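Local coordinates for protein neuraminidase (Influenza A virus, PDB 4GDI) that resembles the sialic acid-cleaving neuraminidases of influenza virus in its tetrameric beta-propeller fold, but has a diverged putative active site, so sialidase activity is doubtful, at residues P32-V46 against Q346-T358. Sequence-based numbering, arbitrary orientation.
Sequences PELPGDLILSRRAYV and QTVGLGMIQELST
Ser-41 and Gln-354 meet where two neighbouring blades of the neuraminidase beta-propeller face each other: strand 39-42 belongs to the sheet built on strand 53-64, strand 352-358 to the sheet it shares with strands 20-25 and 338-346. The two strands cross at 79° with axes 6.9 Å apart, and one direct side-chain bond and four waters link them. Gln-354 NE2 donates to Ser-41 O (3.0 Å) in the carbonyl plane, the acceptor lying only 14° out of the amide plane; the bend at chi2 (-88°) turns the amide toward strand 39-42, where NE2 also lies against Arg-42 CB. Ser-41 O also accepts a hydrogen bond from water 3, which in turn accepts from Gln-354 N, while water 4 joins Ser-41 N to Gln-354 O. Water 1 donates to Ile-39 O and Glu-355 OE2, and Ser-41 OG bonds both to it and to water 2. The apolar contacts flank this wet centre. On one side Leu-350 CD2 meets Leu-40 CD1 (4.0 Å) and Leu-34 CD1 tip to tip, and the side chains of Leu-40 and Ile-353 cross at about a right angle, touching through CD2 and CG2. On the other, after the corner at Arg-43, Leu-356 CD1 fits against Ala-44 CB (3.8 Å), and the Leu-356 side chain slides past that of Val-46 in the opposite direction, CD1 touching CG2; Val-46 CG2 also touches Thr-358 CG2. Farther out, the loops holding Pro-32 and Val-348 join by backbone: Val-348 N donates to Pro-32 O, and Pro-32 CA sends a CH...O contact to Gln-346 O. Nearby, Glu-33 OE1 bonds to Asn-70 N of a second subunit, placing this edge at the tetramer interface. Thr-347 fixes its turn as an ST motif, OG1 accepting from Leu-350 N (3.1 Å) and donating to Gly-351 O (2.7 Å).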
loop_
_atom_site.group_PDB
_atom_site.type_symbol
_atom_site.label_atom_id
_atom_site.label_comp_id
_atom_site.label_asym_id
_atom_site.label_seq_id
_atom_site.Cartn_x
_atom_site.Cartn_y
_atom_site.Cartn_z
ATOM N N PRO A 32 8.961 -25.281 -8.713
ATOM C CA PRO A 32 9.050 -25.078 -10.169
ATOM C C PRO A 32 8.024 -24.099 -10.723
ATOM O O PRO A 32 8.130 -23.694 -11.882
ATOM C CB PRO A 32 8.814 -26.482 -10.735
ATOM C CG PRO A 32 7.968 -27.162 -9.710
ATOM C CD PRO A 32 8.475 -26.632 -8.376
ATOM N N GLU A 33 7.049 -23.708 -9.912
ATOM C CA GLU A 33 6.086 -22.699 -10.342
ATOM C C GLU A 33 6.245 -21.372 -9.574
ATOM O O GLU A 33 6.768 -21.336 -8.468
ATOM C CB GLU A 33 4.661 -23.242 -10.205
ATOM C CG GLU A 33 4.357 -24.373 -11.177
ATOM C CD GLU A 33 2.920 -24.859 -11.102
ATOM O OE1 GLU A 33 2.330 -24.817 -10.002
ATOM O OE2 GLU A 33 2.384 -25.288 -12.150
ATOM N N LEU A 34 5.804 -20.285 -10.189
ATOM C CA LEU A 34 5.739 -19.003 -9.511
ATOM C C LEU A 34 4.443 -18.293 -9.865
ATOM O O LEU A 34 3.824 -18.585 -10.884
ATOM C CB LEU A 34 6.950 -18.117 -9.832
ATOM C CG LEU A 34 7.547 -18.075 -11.231
ATOM C CD1 LEU A 34 6.480 -17.996 -12.308
ATOM C CD2 LEU A 34 8.487 -16.885 -11.330
ATOM N N PRO A 35 4.008 -17.377 -8.998
ATOM C CA PRO A 35 2.753 -16.670 -9.246
ATOM C C PRO A 35 2.884 -15.702 -10.414
ATOM O O PRO A 35 4.000 -15.346 -10.783
ATOM C CB PRO A 35 2.502 -15.923 -7.930
ATOM C CG PRO A 35 3.846 -15.794 -7.293
ATOM C CD PRO A 35 4.630 -17.000 -7.715
ATOM N N GLY A 36 1.757 -15.308 -11.003
ATOM C CA GLY A 36 1.766 -14.350 -12.098
ATOM C C GLY A 36 2.029 -12.936 -11.612
ATOM O O GLY A 36 1.845 -12.638 -10.433
ATOM N N ASP A 37 2.469 -12.067 -12.517
ATOM C CA ASP A 37 2.680 -10.652 -12.200
ATOM C C ASP A 37 3.842 -10.448 -11.239
ATOM O O ASP A 37 3.915 -9.445 -10.522
ATOM C CB ASP A 37 1.400 -10.024 -11.639
ATOM C CG ASP A 37 0.340 -9.814 -12.711
ATOM O OD1 ASP A 37 0.711 -9.452 -13.847
ATOM O OD2 ASP A 37 -0.860 -10.019 -12.422
ATOM N N LEU A 38 4.760 -11.403 -11.235
ATOM C CA LEU A 38 6.005 -11.251 -10.505
ATOM C C LEU A 38 6.994 -10.599 -11.451
ATOM O O LEU A 38 7.078 -10.965 -12.623
ATOM C CB LEU A 38 6.520 -12.614 -10.074
ATOM C CG LEU A 38 7.134 -12.790 -8.692
ATOM C CD1 LEU A 38 6.130 -12.463 -7.609
ATOM C CD2 LEU A 38 7.624 -14.219 -8.554
ATOM N N ILE A 39 7.727 -9.612 -10.954
ATOM C CA ILE A 39 8.792 -8.999 -11.732
ATOM C C ILE A 39 10.075 -9.798 -11.532
ATOM O O ILE A 39 10.589 -9.900 -10.418
ATOM C CB ILE A 39 9.010 -7.545 -11.313
ATOM C CG1 ILE A 39 7.684 -6.781 -11.420
ATOM C CG2 ILE A 39 10.110 -6.912 -12.166
ATOM C CD1 ILE A 39 7.775 -5.326 -11.016
ATOM N N LEU A 40 10.578 -10.369 -12.621
ATOM C CA LEU A 40 11.785 -11.182 -12.590
ATOM C C LEU A 40 13.024 -10.303 -12.567
ATOM O O LEU A 40 13.146 -9.360 -13.358
ATOM C CB LEU A 40 11.824 -12.095 -13.815
ATOM C CG LEU A 40 10.638 -13.070 -13.886
ATOM C CD1 LEU A 40 10.746 -13.917 -15.119
ATOM C CD2 LEU A 40 10.590 -13.934 -12.638
ATOM N N SER A 41 13.957 -10.642 -11.687
ATOM C CA SER A 41 15.070 -9.748 -11.395
ATOM C C SER A 41 16.444 -10.342 -11.657
ATOM O O SER A 41 16.667 -11.544 -11.530
ATOM C CB SER A 41 14.985 -9.293 -9.938
ATOM O OG SER A 41 14.911 -10.395 -9.048
ATOM N N ARG A 42 17.375 -9.469 -12.000
ATOM C CA ARG A 42 18.762 -9.854 -12.094
ATOM C C ARG A 42 19.605 -8.691 -11.623
ATOM O O ARG A 42 19.119 -7.570 -11.540
ATOM C CB ARG A 42 19.131 -10.271 -13.524
ATOM C CG ARG A 42 18.920 -9.222 -14.609
ATOM C CD ARG A 42 19.269 -9.829 -15.979
ATOM N NE ARG A 42 18.868 -8.982 -17.100
ATOM C CZ ARG A 42 18.642 -9.427 -18.335
ATOM N NH1 ARG A 42 18.767 -10.719 -18.625
ATOM N NH2 ARG A 42 18.278 -8.576 -19.286
ATOM N N ARG A 43 20.859 -8.987 -11.291
ATOM C CA ARG A 43 21.816 -8.004 -10.834
ATOM C C ARG A 43 21.275 -7.309 -9.584
ATOM O O ARG A 43 21.499 -6.123 -9.363
ATOM C CB ARG A 43 22.169 -7.025 -11.959
ATOM C CG ARG A 43 22.692 -7.774 -13.195
ATOM C CD ARG A 43 23.588 -6.956 -14.111
ATOM N NE ARG A 43 22.827 -6.201 -15.104
ATOM C CZ ARG A 43 22.278 -6.722 -16.202
ATOM N NH1 ARG A 43 22.386 -8.021 -16.467
ATOM N NH2 ARG A 43 21.610 -5.934 -17.040
ATOM N N ALA A 44 20.606 -8.091 -8.748
ATOM C CA ALA A 44 19.988 -7.563 -7.546
ATOM C C ALA A 44 20.998 -7.406 -6.413
ATOM O O ALA A 44 22.055 -8.051 -6.389
ATOM C CB ALA A 44 18.821 -8.441 -7.096
ATOM N N TYR A 45 20.662 -6.517 -5.485
ATOM C CA TYR A 45 21.457 -6.307 -4.281
ATOM C C TYR A 45 20.582 -5.604 -3.251
ATOM O O TYR A 45 19.465 -5.194 -3.553
ATOM C CB TYR A 45 22.724 -5.488 -4.583
ATOM C CG TYR A 45 22.453 -4.122 -5.201
ATOM C CD1 TYR A 45 22.279 -3.986 -6.567
ATOM C CD2 TYR A 45 22.367 -2.983 -4.410
ATOM C CE1 TYR A 45 22.031 -2.755 -7.147
ATOM C CE2 TYR A 45 22.126 -1.730 -4.977
ATOM C CZ TYR A 45 21.960 -1.629 -6.347
ATOM O OH TYR A 45 21.710 -0.420 -6.923
ATOM N N VAL A 46 21.098 -5.449 -2.041
ATOM C CA VAL A 46 20.307 -4.887 -0.966
ATOM C C VAL A 46 20.921 -3.581 -0.478
ATOM O O VAL A 46 22.142 -3.451 -0.421
ATOM C CB VAL A 46 20.202 -5.872 0.228
ATOM C CG1 VAL A 46 19.481 -5.193 1.399
ATOM C CG2 VAL A 46 19.483 -7.165 -0.180
ATOM N N GLN A 346 14.961 -23.580 -10.302
ATOM C CA GLN A 346 14.531 -24.001 -11.635
ATOM C C GLN A 346 13.020 -23.825 -11.768
ATOM O O GLN A 346 12.268 -24.190 -10.868
ATOM C CB GLN A 346 14.912 -25.460 -11.891
ATOM C CG GLN A 346 14.651 -25.916 -13.324
ATOM C CD GLN A 346 15.433 -25.106 -14.346
ATOM O OE1 GLN A 346 16.600 -24.776 -14.130
ATOM N NE2 GLN A 346 14.786 -24.771 -15.462
ATOM N N THR A 347 12.568 -23.254 -12.878
ATOM C CA THR A 347 11.130 -23.118 -13.087
ATOM C C THR A 347 10.689 -23.961 -14.279
ATOM O O THR A 347 11.498 -24.339 -15.117
ATOM C CB THR A 347 10.689 -21.643 -13.283
ATOM O OG1 THR A 347 10.978 -21.215 -14.620
ATOM C CG2 THR A 347 11.404 -20.715 -12.264
ATOM N N VAL A 348 9.400 -24.255 -14.347
ATOM C CA VAL A 348 8.902 -25.130 -15.394
ATOM C C VAL A 348 8.756 -24.369 -16.710
ATOM O O VAL A 348 8.995 -24.928 -17.775
ATOM C CB VAL A 348 7.580 -25.815 -14.986
ATOM C CG1 VAL A 348 6.473 -24.794 -14.760
ATOM C CG2 VAL A 348 7.168 -26.836 -16.041
ATOM N N GLY A 349 8.428 -23.078 -16.637
ATOM C CA GLY A 349 8.061 -22.334 -17.833
ATOM C C GLY A 349 8.882 -21.115 -18.233
ATOM O O GLY A 349 8.603 -20.506 -19.267
ATOM N N LEU A 350 9.881 -20.731 -17.442
ATOM C CA LEU A 350 10.699 -19.575 -17.822
ATOM C C LEU A 350 12.140 -19.639 -17.321
ATOM O O LEU A 350 12.782 -18.612 -17.109
ATOM C CB LEU A 350 10.025 -18.273 -17.378
ATOM C CG LEU A 350 9.459 -18.268 -15.963
ATOM C CD1 LEU A 350 10.585 -18.134 -14.954
ATOM C CD2 LEU A 350 8.430 -17.155 -15.815
ATOM N N GLY A 351 12.640 -20.853 -17.140
ATOM C CA GLY A 351 14.050 -21.076 -16.894
ATOM C C GLY A 351 14.495 -20.814 -15.474
ATOM O O GLY A 351 13.700 -20.847 -14.540
ATOM N N MET A 352 15.789 -20.557 -15.332
ATOM C CA MET A 352 16.410 -20.348 -14.034
ATOM C C MET A 352 16.129 -18.937 -13.549
ATOM O O MET A 352 16.350 -17.960 -14.277
ATOM C CB MET A 352 17.924 -20.559 -14.142
ATOM C CG MET A 352 18.666 -20.372 -12.827
ATOM S SD MET A 352 19.573 -21.837 -12.291
ATOM C CE MET A 352 18.234 -23.004 -12.047
ATOM N N ILE A 353 15.617 -18.829 -12.329
ATOM C CA ILE A 353 15.430 -17.521 -11.717
ATOM C C ILE A 353 16.346 -17.449 -10.510
ATOM O O ILE A 353 16.788 -18.478 -10.002
ATOM C CB ILE A 353 13.969 -17.279 -11.265
ATOM C CG1 ILE A 353 13.551 -18.316 -10.231
ATOM C CG2 ILE A 353 13.023 -17.325 -12.454
ATOM C CD1 ILE A 353 12.215 -18.034 -9.598
ATOM N N GLN A 354 16.652 -16.237 -10.065
ATOM C CA GLN A 354 17.364 -16.074 -8.803
ATOM C C GLN A 354 16.555 -15.228 -7.825
ATOM O O GLN A 354 15.932 -14.227 -8.192
ATOM C CB GLN A 354 18.751 -15.472 -9.008
ATOM C CG GLN A 354 18.784 -14.269 -9.897
ATOM C CD GLN A 354 18.936 -14.658 -11.344
ATOM O OE1 GLN A 354 19.437 -15.741 -11.649
ATOM N NE2 GLN A 354 18.495 -13.784 -12.248
ATOM N N GLU A 355 16.572 -15.664 -6.575
ATOM C CA GLU A 355 15.954 -14.941 -5.489
ATOM C C GLU A 355 17.024 -14.615 -4.445
ATOM O O GLU A 355 17.880 -15.448 -4.137
ATOM C CB GLU A 355 14.837 -15.798 -4.889
ATOM C CG GLU A 355 13.498 -15.634 -5.603
ATOM C CD GLU A 355 12.931 -14.238 -5.429
ATOM O OE1 GLU A 355 12.931 -13.741 -4.279
ATOM O OE2 GLU A 355 12.506 -13.636 -6.441
ATOM N N LEU A 356 16.995 -13.404 -3.916
ATOM C CA LEU A 356 17.997 -12.989 -2.943
ATOM C C LEU A 356 17.589 -13.469 -1.563
ATOM O O LEU A 356 16.450 -13.281 -1.145
ATOM C CB LEU A 356 18.144 -11.462 -2.891
ATOM C CG LEU A 356 18.950 -10.723 -3.951
ATOM C CD1 LEU A 356 19.249 -9.298 -3.455
ATOM C CD2 LEU A 356 20.247 -11.450 -4.332
ATOM N N SER A 357 18.518 -14.103 -0.871
ATOM C CA SER A 357 18.392 -14.276 0.562
ATOM C C SER A 357 19.412 -13.346 1.228
ATOM O O SER A 357 20.345 -12.852 0.584
ATOM C CB SER A 357 18.673 -15.720 0.939
ATOM O OG SER A 357 20.048 -15.991 0.750
ATOM N N THR A 358 19.240 -13.107 2.515
ATOM C CA THR A 358 20.158 -12.238 3.246
ATOM C C THR A 358 20.537 -12.895 4.566
ATOM O O THR A 358 19.719 -13.592 5.165
ATOM C CB THR A 358 19.540 -10.856 3.551
ATOM O OG1 THR A 358 18.346 -11.016 4.316
ATOM C CG2 THR A 358 19.215 -10.091 2.297
HETATM O O HOH W 1 11.974 -11.234 -8.466
HETATM O O HOH W 2 17.286 -11.654 -7.570
HETATM O O HOH W 3 15.275 -14.065 -11.571
HETATM O O HOH W 4 13.383 -13.194 -9.963
#